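PDB 2EO4: HIT domain-containing protein from Sulfolobus tokodaii, which probably binds nucleotides and may hydrolyse adenylyl sulfate, as a zinc-binding member of the histidine triad family. Local coordinates for residues Tyr14-Leu26 / Leu33-Glu45. Residues are numbered along the deposited sequence; the frame is centred on the assembly and turned at random.
Sequences YFVYEDEKFAAIL and LGHTLVIPKKHFE. With ZN (zinc ion), chain B.
Lys-41 NZ is gripped by two acceptors at the turn between the paired strands 15-18 and 22-26: Glu-18 OE2, in a 2.8 Å salt bridge that meets the carboxylate on its anti side, and the carbonyl O of Asp-19, also 2.8 Å away. An extended chain carries the ammonium group there; with CG anti to the carbonyl carbon (chi1 -73°), its methylenes run past the carbonyls of Lys-21 and Glu-20. Glu-18 crosses this chain at about a right angle and offers its other oxygen, OE1, to Arg-9. Shortened to an alanine, Lys-41 would probably leave Glu-18 OE2 and the Asp-19 carbonyl without the amino group they share and uncover the turn. Lys-41 N also donates to Lys-21 O, at 2.7 Å, from above the carbonyl plane.

Farther along, strands 22-26 and 36-40 pair antiparallel through reciprocal backbone bonds, Ala-23 with Ile-39 and Ile-25 with Leu-37. On one face Phe-22 CE2 touches Pro-40 CB at 3.8 Å, and Thr-36 CG2 meets Val-16 CG2 tip to tip; helix 52-72 covers Phe-22, Thr-36 and Val-38. On the other, Ile-25 CD1 packs 4.0 Å from Ile-39 CD1, and Ile-39 also touches His-96, the predicted nucleotidylated histidine. Beyond the hairpin, His-43 ND1 binds zinc with Cys-1, Cys-4 and His-94. This is the antiparallel hairpin of a HIT-domain sheet, its second strand leading on to a zinc ligand.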
ATOM      1  N   TYR A  14       6.787  14.135  14.831  1.00 29.63           N
ATOM      2  CA  TYR A  14       7.602  14.931  13.918  1.00 28.87           C
ATOM      3  C   TYR A  14       7.058  14.907  12.492  1.00 29.73           C
ATOM      4  O   TYR A  14       7.182  13.907  11.790  1.00 28.71           O
ATOM      5  CB  TYR A  14       9.053  14.434  13.915  1.00 29.50           C
ATOM      6  CG  TYR A  14       9.814  14.773  15.177  1.00 31.53           C
ATOM      7  CD1 TYR A  14       9.564  14.096  16.371  1.00 33.41           C
ATOM      8  CD2 TYR A  14      10.767  15.790  15.183  1.00 33.18           C
ATOM      9  CE1 TYR A  14      10.245  14.428  17.544  1.00 35.24           C
ATOM     10  CE2 TYR A  14      11.453  16.131  16.347  1.00 35.69           C
ATOM     11  CZ  TYR A  14      11.187  15.447  17.522  1.00 36.08           C
ATOM     12  OH  TYR A  14      11.857  15.783  18.677  1.00 37.22           O
ATOM     13  N   PHE A  15       6.463  16.019  12.071  1.00 28.64           N
ATOM     14  CA  PHE A  15       5.904  16.129  10.724  1.00 28.37           C
ATOM     15  C   PHE A  15       6.980  16.340   9.665  1.00 28.10           C
ATOM     16  O   PHE A  15       7.901  17.135   9.861  1.00 28.94           O
ATOM     17  CB  PHE A  15       4.934  17.316  10.628  1.00 27.41           C
ATOM     18  CG  PHE A  15       3.653  17.131  11.382  1.00 29.10           C
ATOM     19  CD1 PHE A  15       3.638  17.135  12.773  1.00 28.89           C
ATOM     20  CD2 PHE A  15       2.451  16.970  10.698  1.00 27.40           C
ATOM     21  CE1 PHE A  15       2.446  16.985  13.471  1.00 29.34           C
ATOM     22  CE2 PHE A  15       1.252  16.818  11.387  1.00 29.83           C
ATOM     23  CZ  PHE A  15       1.248  16.826  12.777  1.00 29.23           C
ATOM     24  N   VAL A  16       6.860  15.635   8.543  1.00 26.95           N
ATOM     25  CA  VAL A  16       7.795  15.811   7.437  1.00 26.97           C
ATOM     26  C   VAL A  16       7.007  16.329   6.236  1.00 27.19           C
ATOM     27  O   VAL A  16       7.581  16.758   5.234  1.00 27.93           O
ATOM     28  CB  VAL A  16       8.540  14.501   7.057  1.00 28.15           C
ATOM     29  CG1 VAL A  16       9.408  14.042   8.229  1.00 27.71           C
ATOM     30  CG2 VAL A  16       7.549  13.419   6.655  1.00 26.71           C
ATOM     31  N   TYR A  17       5.682  16.284   6.353  1.00 26.75           N
ATOM     32  CA  TYR A  17       4.786  16.777   5.311  1.00 26.97           C
ATOM     33  C   TYR A  17       3.426  17.099   5.903  1.00 26.85           C
ATOM     34  O   TYR A  17       2.929  16.392   6.781  1.00 26.53           O
ATOM     35  CB  TYR A  17       4.582  15.747   4.191  1.00 25.57           C
ATOM     36  CG  TYR A  17       3.586  16.217   3.143  1.00 25.77           C
ATOM     37  CD1 TYR A  17       3.992  17.025   2.084  1.00 27.09           C
ATOM     38  CD2 TYR A  17       2.229  15.901   3.248  1.00 26.31           C
ATOM     39  CE1 TYR A  17       3.076  17.513   1.153  1.00 28.68           C
ATOM     40  CE2 TYR A  17       1.298  16.385   2.321  1.00 27.06           C
ATOM     41  CZ  TYR A  17       1.733  17.190   1.278  1.00 28.27           C
ATOM     42  OH  TYR A  17       0.828  17.676   0.359  1.00 29.94           O
ATOM     43  N   GLU A  18       2.814  18.170   5.418  1.00 26.70           N
ATOM     44  CA  GLU A  18       1.494  18.529   5.900  1.00 26.14           C
ATOM     45  C   GLU A  18       0.805  19.521   4.984  1.00 27.88           C
ATOM     46  O   GLU A  18       1.434  20.439   4.457  1.00 27.35           O
ATOM     47  CB  GLU A  18       1.570  19.107   7.323  1.00 27.61           C
ATOM     48  CG  GLU A  18       0.212  19.532   7.893  1.00 27.58           C
ATOM     49  CD  GLU A  18       0.283  20.010   9.341  1.00 29.14           C
ATOM     50  OE1 GLU A  18       1.362  20.457   9.781  1.00 30.06           O
ATOM     51  OE2 GLU A  18      -0.754  19.956  10.036  1.00 31.38           O
ATOM     52  N   ASP A  19      -0.480  19.286   4.757  1.00 28.66           N
ATOM     53  CA  ASP A  19      -1.305  20.194   3.975  1.00 30.68           C
ATOM     54  C   ASP A  19      -2.644  20.246   4.694  1.00 30.66           C
ATOM     55  O   ASP A  19      -2.755  19.769   5.824  1.00 30.80           O
ATOM     56  CB  ASP A  19      -1.453  19.759   2.500  1.00 30.57           C
ATOM     57  CG  ASP A  19      -2.058  18.382   2.326  1.00 31.39           C
ATOM     58  OD1 ASP A  19      -3.010  18.027   3.051  1.00 30.75           O
ATOM     59  OD2 ASP A  19      -1.589  17.655   1.420  1.00 32.54           O
ATOM     60  N   GLU A  20      -3.660  20.822   4.066  1.00 31.77           N
ATOM     61  CA  GLU A  20      -4.955  20.940   4.720  1.00 33.47           C
ATOM     62  C   GLU A  20      -5.654  19.635   5.083  1.00 31.54           C
ATOM     63  O   GLU A  20      -6.402  19.587   6.061  1.00 30.66           O
ATOM     64  CB  GLU A  20      -5.893  21.794   3.862  1.00 38.06           C
ATOM     65  CG  GLU A  20      -5.465  23.245   3.759  1.00 45.93           C
ATOM     66  CD  GLU A  20      -5.335  23.906   5.121  1.00 49.83           C
ATOM     67  OE1 GLU A  20      -6.342  23.954   5.860  1.00 52.80           O
ATOM     68  OE2 GLU A  20      -4.223  24.374   5.453  1.00 53.81           O
ATOM     69  N   LYS A  21      -5.406  18.572   4.323  1.00 30.25           N
ATOM     70  CA  LYS A  21      -6.081  17.306   4.590  1.00 28.43           C
ATOM     71  C   LYS A  21      -5.206  16.087   4.873  1.00 26.76           C
ATOM     72  O   LYS A  21      -5.721  15.037   5.253  1.00 25.81           O
ATOM     73  CB  LYS A  21      -7.021  16.973   3.429  1.00 30.91           C
ATOM     74  CG  LYS A  21      -8.140  17.986   3.228  1.00 35.56           C
ATOM     75  CD  LYS A  21      -9.149  17.490   2.204  1.00 39.12           C
ATOM     76  CE  LYS A  21     -10.294  18.477   2.027  1.00 42.81           C
ATOM     77  NZ  LYS A  21     -11.352  17.941   1.118  1.00 45.00           N
ATOM     78  N   PHE A  22      -3.898  16.219   4.686  1.00 25.65           N
ATOM     79  CA  PHE A  22      -2.991  15.096   4.912  1.00 24.50           C
ATOM     80  C   PHE A  22      -1.726  15.489   5.650  1.00 24.86           C
ATOM     81  O   PHE A  22      -1.406  16.670   5.783  1.00 25.80           O
ATOM     82  CB  PHE A  22      -2.604  14.450   3.578  1.00 24.97           C
ATOM     83  CG  PHE A  22      -3.765  13.869   2.831  1.00 26.64           C
ATOM     84  CD1 PHE A  22      -4.614  14.687   2.090  1.00 29.26           C
ATOM     85  CD2 PHE A  22      -4.038  12.507   2.902  1.00 26.45           C
ATOM     86  CE1 PHE A  22      -5.720  14.154   1.432  1.00 29.36           C
ATOM     87  CE2 PHE A  22      -5.143  11.962   2.248  1.00 26.70           C
ATOM     88  CZ  PHE A  22      -5.987  12.787   1.513  1.00 29.13           C
ATOM     89  N   ALA A  23      -1.010  14.480   6.134  1.00 24.83           N
ATOM     90  CA  ALA A  23       0.240  14.699   6.841  1.00 23.76           C
ATOM     91  C   ALA A  23       1.076  13.427   6.795  1.00 22.96           C
ATOM     92  O   ALA A  23       0.559  12.333   6.570  1.00 24.06           O
ATOM     93  CB  ALA A  23      -0.032  15.088   8.291  1.00 24.84           C
ATOM     94  N   ALA A  24       2.376  13.591   6.986  1.00 23.61           N
ATOM     95  CA  ALA A  24       3.306  12.472   7.018  1.00 23.71           C
ATOM     96  C   ALA A  24       4.105  12.722   8.288  1.00 25.16           C
ATOM     97  O   ALA A  24       4.613  13.824   8.501  1.00 25.06           O
ATOM     98  CB  ALA A  24       4.215  12.491   5.796  1.00 21.99           C
ATOM     99  N   ILE A  25       4.202  11.702   9.133  1.00 24.91           N
ATOM    100  CA  ILE A  25       4.894  11.825  10.410  1.00 26.08           C
ATOM    101  C   ILE A  25       5.907  10.704  10.590  1.00 24.14           C
ATOM    102  O   ILE A  25       5.653   9.571  10.192  1.00 23.46           O
ATOM    103  CB  ILE A  25       3.863  11.755  11.554  1.00 28.93           C
ATOM    104  CG1 ILE A  25       2.842  12.886  11.387  1.00 30.40           C
ATOM    105  CG2 ILE A  25       4.559  11.833  12.908  1.00 30.73           C
ATOM    106  CD1 ILE A  25       1.494  12.587  12.007  1.00 33.54           C
ATOM    107  N   LEU A  26       7.055  11.014  11.184  1.00 24.21           N
ATOM    108  CA  LEU A  26       8.057   9.979  11.415  1.00 22.89           C
ATOM    109  C   LEU A  26       7.498   8.974  12.412  1.00 22.29           C
ATOM    110  O   LEU A  26       6.838   9.354  13.384  1.00 22.92           O
ATOM    111  CB  LEU A  26       9.351  10.581  11.985  1.00 24.10           C
ATOM    112  CG  LEU A  26      10.208  11.435  11.049  1.00 24.26           C
ATOM    113  CD1 LEU A  26      11.406  11.988  11.814  1.00 23.46           C
ATOM    114  CD2 LEU A  26      10.674  10.593   9.876  1.00 25.38           C
ATOM    115  N   LEU A  33      15.568   3.266   9.279  1.00 26.42           N
ATOM    116  CA  LEU A  33      15.840   4.694   9.274  1.00 27.65           C
ATOM    117  C   LEU A  33      14.961   5.452   8.277  1.00 26.82           C
ATOM    118  O   LEU A  33      14.969   5.159   7.083  1.00 27.01           O
ATOM    119  CB  LEU A  33      17.318   4.930   8.950  1.00 29.98           C
ATOM    120  CG  LEU A  33      17.791   6.382   8.978  1.00 32.49           C
ATOM    121  CD1 LEU A  33      18.846   6.562  10.067  1.00 34.58           C
ATOM    122  CD2 LEU A  33      18.355   6.748   7.619  1.00 34.10           C
ATOM    123  N   GLY A  34      14.202   6.423   8.778  1.00 26.08           N
ATOM    124  CA  GLY A  34      13.338   7.204   7.908  1.00 24.99           C
ATOM    125  C   GLY A  34      11.908   6.691   7.803  1.00 24.51           C
ATOM    126  O   GLY A  34      11.101   7.265   7.075  1.00 23.61           O
ATOM    127  N   HIS A  35      11.602   5.613   8.524  1.00 22.04           N
ATOM    128  CA  HIS A  35      10.261   5.022   8.527  1.00 22.18           C
ATOM    129  C   HIS A  35       9.257   6.139   8.815  1.00 22.01           C
ATOM    130  O   HIS A  35       9.338   6.815   9.842  1.00 21.87           O
ATOM    131  CB  HIS A  35      10.196   3.930   9.605  1.00 23.14           C
ATOM    132  CG  HIS A  35       8.901   3.176   9.651  1.00 24.08           C
ATOM    133  ND1 HIS A  35       8.701   2.107  10.499  1.00 25.71           N
ATOM    134  CD2 HIS A  35       7.735   3.348   8.983  1.00 22.89           C
ATOM    135  CE1 HIS A  35       7.469   1.654  10.353  1.00 23.96           C
ATOM    136  NE2 HIS A  35       6.860   2.390   9.440  1.00 23.95           N
ATOM    137  N   THR A  36       8.310   6.322   7.899  1.00 21.59           N
ATOM    138  CA  THR A  36       7.312   7.378   8.012  1.00 21.17           C
ATOM    139  C   THR A  36       5.897   6.869   7.774  1.00 22.31           C
ATOM    140  O   THR A  36       5.693   5.870   7.084  1.00 20.71           O
ATOM    141  CB  THR A  36       7.625   8.497   6.992  1.00 23.54           C
ATOM    142  OG1 THR A  36       8.874   9.100   7.338  1.00 24.16           O
ATOM    143  CG2 THR A  36       6.527   9.563   6.972  1.00 23.60           C
ATOM    144  N   LEU A  37       4.924   7.561   8.360  1.00 22.01           N
ATOM    145  CA  LEU A  37       3.523   7.201   8.209  1.00 23.91           C
ATOM    146  C   LEU A  37       2.799   8.349   7.513  1.00 23.64           C
ATOM    147  O   LEU A  37       2.930   9.502   7.916  1.00 24.08           O
ATOM    148  CB  LEU A  37       2.904   6.953   9.583  1.00 25.81           C
ATOM    149  CG  LEU A  37       3.794   6.043  10.435  1.00 29.16           C
ATOM    150  CD1 LEU A  37       3.393   6.103  11.886  1.00 32.50           C
ATOM    151  CD2 LEU A  37       3.720   4.625   9.886  1.00 28.03           C
ATOM    152  N   VAL A  38       2.056   8.032   6.458  1.00 22.35           N
ATOM    153  CA  VAL A  38       1.308   9.048   5.729  1.00 22.55           C
ATOM    154  C   VAL A  38      -0.143   8.850   6.121  1.00 22.62           C
ATOM    155  O   VAL A  38      -0.672   7.741   6.036  1.00 21.08           O
ATOM    156  CB  VAL A  38       1.453   8.886   4.205  1.00 21.61           C
ATOM    157  CG1 VAL A  38       0.684   9.995   3.493  1.00 23.89           C
ATOM    158  CG2 VAL A  38       2.924   8.930   3.818  1.00 23.18           C
ATOM    159  N   ILE A  39      -0.789   9.924   6.553  1.00 23.08           N
ATOM    160  CA  ILE A  39      -2.165   9.807   6.998  1.00 24.01           C
ATOM    161  C   ILE A  39      -3.108  10.909   6.551  1.00 24.88           C
ATOM    162  O   ILE A  39      -2.692  12.046   6.308  1.00 24.27           O
ATOM    163  CB  ILE A  39      -2.246   9.817   8.541  1.00 26.20           C
ATOM    164  CG1 ILE A  39      -1.812  11.192   9.063  1.00 28.05           C
ATOM    165  CG2 ILE A  39      -1.339   8.749   9.133  1.00 25.90           C
ATOM    166  CD1 ILE A  39      -2.038  11.402  10.547  1.00 30.92           C
ATOM    167  N   PRO A  40      -4.395  10.566   6.408  1.00 25.03           N
ATOM    168  CA  PRO A  40      -5.384  11.570   6.022  1.00 26.17           C
ATOM    169  C   PRO A  40      -5.635  12.190   7.399  1.00 26.87           C
ATOM    170  O   PRO A  40      -5.552  11.477   8.409  1.00 26.94           O
ATOM    171  CB  PRO A  40      -6.587  10.737   5.579  1.00 26.99           C
ATOM    172  CG  PRO A  40      -5.985   9.414   5.183  1.00 28.06           C
ATOM    173  CD  PRO A  40      -4.939   9.208   6.246  1.00 26.20           C
ATOM    174  N   LYS A  41      -5.912  13.486   7.473  1.00 26.13           N
ATOM    175  CA  LYS A  41      -6.167  14.090   8.778  1.00 27.29           C
ATOM    176  C   LYS A  41      -7.506  13.615   9.328  1.00 28.85           C
ATOM    177  O   LYS A  41      -7.656  13.426  10.538  1.00 29.23           O
ATOM    178  CB  LYS A  41      -6.129  15.617   8.681  1.00 27.43           C
ATOM    179  CG  LYS A  41      -4.719  16.151   8.496  1.00 25.06           C
ATOM    180  CD  LYS A  41      -4.675  17.665   8.527  1.00 27.58           C
ATOM    181  CE  LYS A  41      -3.241  18.166   8.467  1.00 26.87           C
ATOM    182  NZ  LYS A  41      -3.167  19.652   8.631  1.00 28.16           N
ATOM    183  N   LYS A  42      -8.476  13.415   8.441  1.00 28.74           N
ATOM    184  CA  LYS A  42      -9.785  12.930   8.861  1.00 29.92           C
ATOM    185  C   LYS A  42      -9.627  11.483   9.322  1.00 29.83           C
ATOM    186  O   LYS A  42      -8.896  10.702   8.709  1.00 28.91           O
ATOM    187  CB  LYS A  42     -10.788  12.998   7.710  1.00 31.84           C
ATOM    188  CG  LYS A  42     -12.159  12.458   8.079  1.00 33.68           C
ATOM    189  CD  LYS A  42     -13.171  12.684   6.970  1.00 36.57           C
ATOM    190  CE  LYS A  42     -14.544  12.166   7.369  1.00 38.36           C
ATOM    191  NZ  LYS A  42     -15.561  12.419   6.310  1.00 40.58           N
ATOM    192  N   HIS A  43     -10.322  11.133  10.398  1.00 29.89           N
ATOM    193  CA  HIS A  43     -10.240   9.797  10.971  1.00 28.18           C
ATOM    194  C   HIS A  43     -11.077   8.727  10.263  1.00 28.23           C
ATOM    195  O   HIS A  43     -12.294   8.842  10.155  1.00 27.62           O
ATOM    196  CB  HIS A  43     -10.646   9.854  12.450  1.00 28.52           C
ATOM    197  CG  HIS A  43     -10.471   8.559  13.178  1.00 27.40           C
ATOM    198  ND1 HIS A  43      -9.342   8.264  13.914  1.00 25.62           N
ATOM    199  CD2 HIS A  43     -11.275   7.473  13.271  1.00 27.09           C
ATOM    200  CE1 HIS A  43      -9.461   7.052  14.429  1.00 27.75           C
ATOM    201  NE2 HIS A  43     -10.623   6.551  14.052  1.00 27.51           N
ATOM    202  N   PHE A  44     -10.396   7.690   9.781  1.00 26.21           N
ATOM    203  CA  PHE A  44     -11.023   6.540   9.129  1.00 26.83           C
ATOM    204  C   PHE A  44     -10.376   5.335   9.807  1.00 26.32           C
ATOM    205  O   PHE A  44      -9.161   5.312   9.990  1.00 26.29           O
ATOM    206  CB  PHE A  44     -10.714   6.505   7.626  1.00 27.74           C
ATOM    207  CG  PHE A  44     -11.389   7.589   6.839  1.00 29.71           C
ATOM    208  CD1 PHE A  44     -12.769   7.578   6.658  1.00 30.83           C
ATOM    209  CD2 PHE A  44     -10.645   8.618   6.274  1.00 30.71           C
ATOM    210  CE1 PHE A  44     -13.398   8.580   5.920  1.00 31.45           C
ATOM    211  CE2 PHE A  44     -11.263   9.625   5.534  1.00 31.54           C
ATOM    212  CZ  PHE A  44     -12.643   9.602   5.358  1.00 31.49           C
ATOM    213  N   GLU A  45     -11.179   4.348  10.191  1.00 27.33           N
ATOM    214  CA  GLU A  45     -10.660   3.164  10.874  1.00 27.47           C
ATOM    215  C   GLU A  45      -9.564   2.442  10.105  1.00 27.21           C
ATOM    216  O   GLU A  45      -8.588   1.964  10.692  1.00 24.84           O
ATOM    217  CB  GLU A  45     -11.794   2.180  11.163  1.00 30.21           C
ATOM    218  CG  GLU A  45     -12.767   2.655  12.229  1.00 36.50           C
ATOM    219  CD  GLU A  45     -12.118   2.772  13.595  1.00 38.66           C
ATOM    220  OE1 GLU A  45     -11.634   1.743  14.113  1.00 39.90           O
ATOM    221  OE2 GLU A  45     -12.087   3.892  14.148  1.00 43.13           O
TER
HETATM  222 ZN    ZN B 201      -7.694   9.311  14.313  1.00 27.41          ZN
HETATM  223  O   HOH W   1      -8.380  14.280   5.565  1.00 29.48           O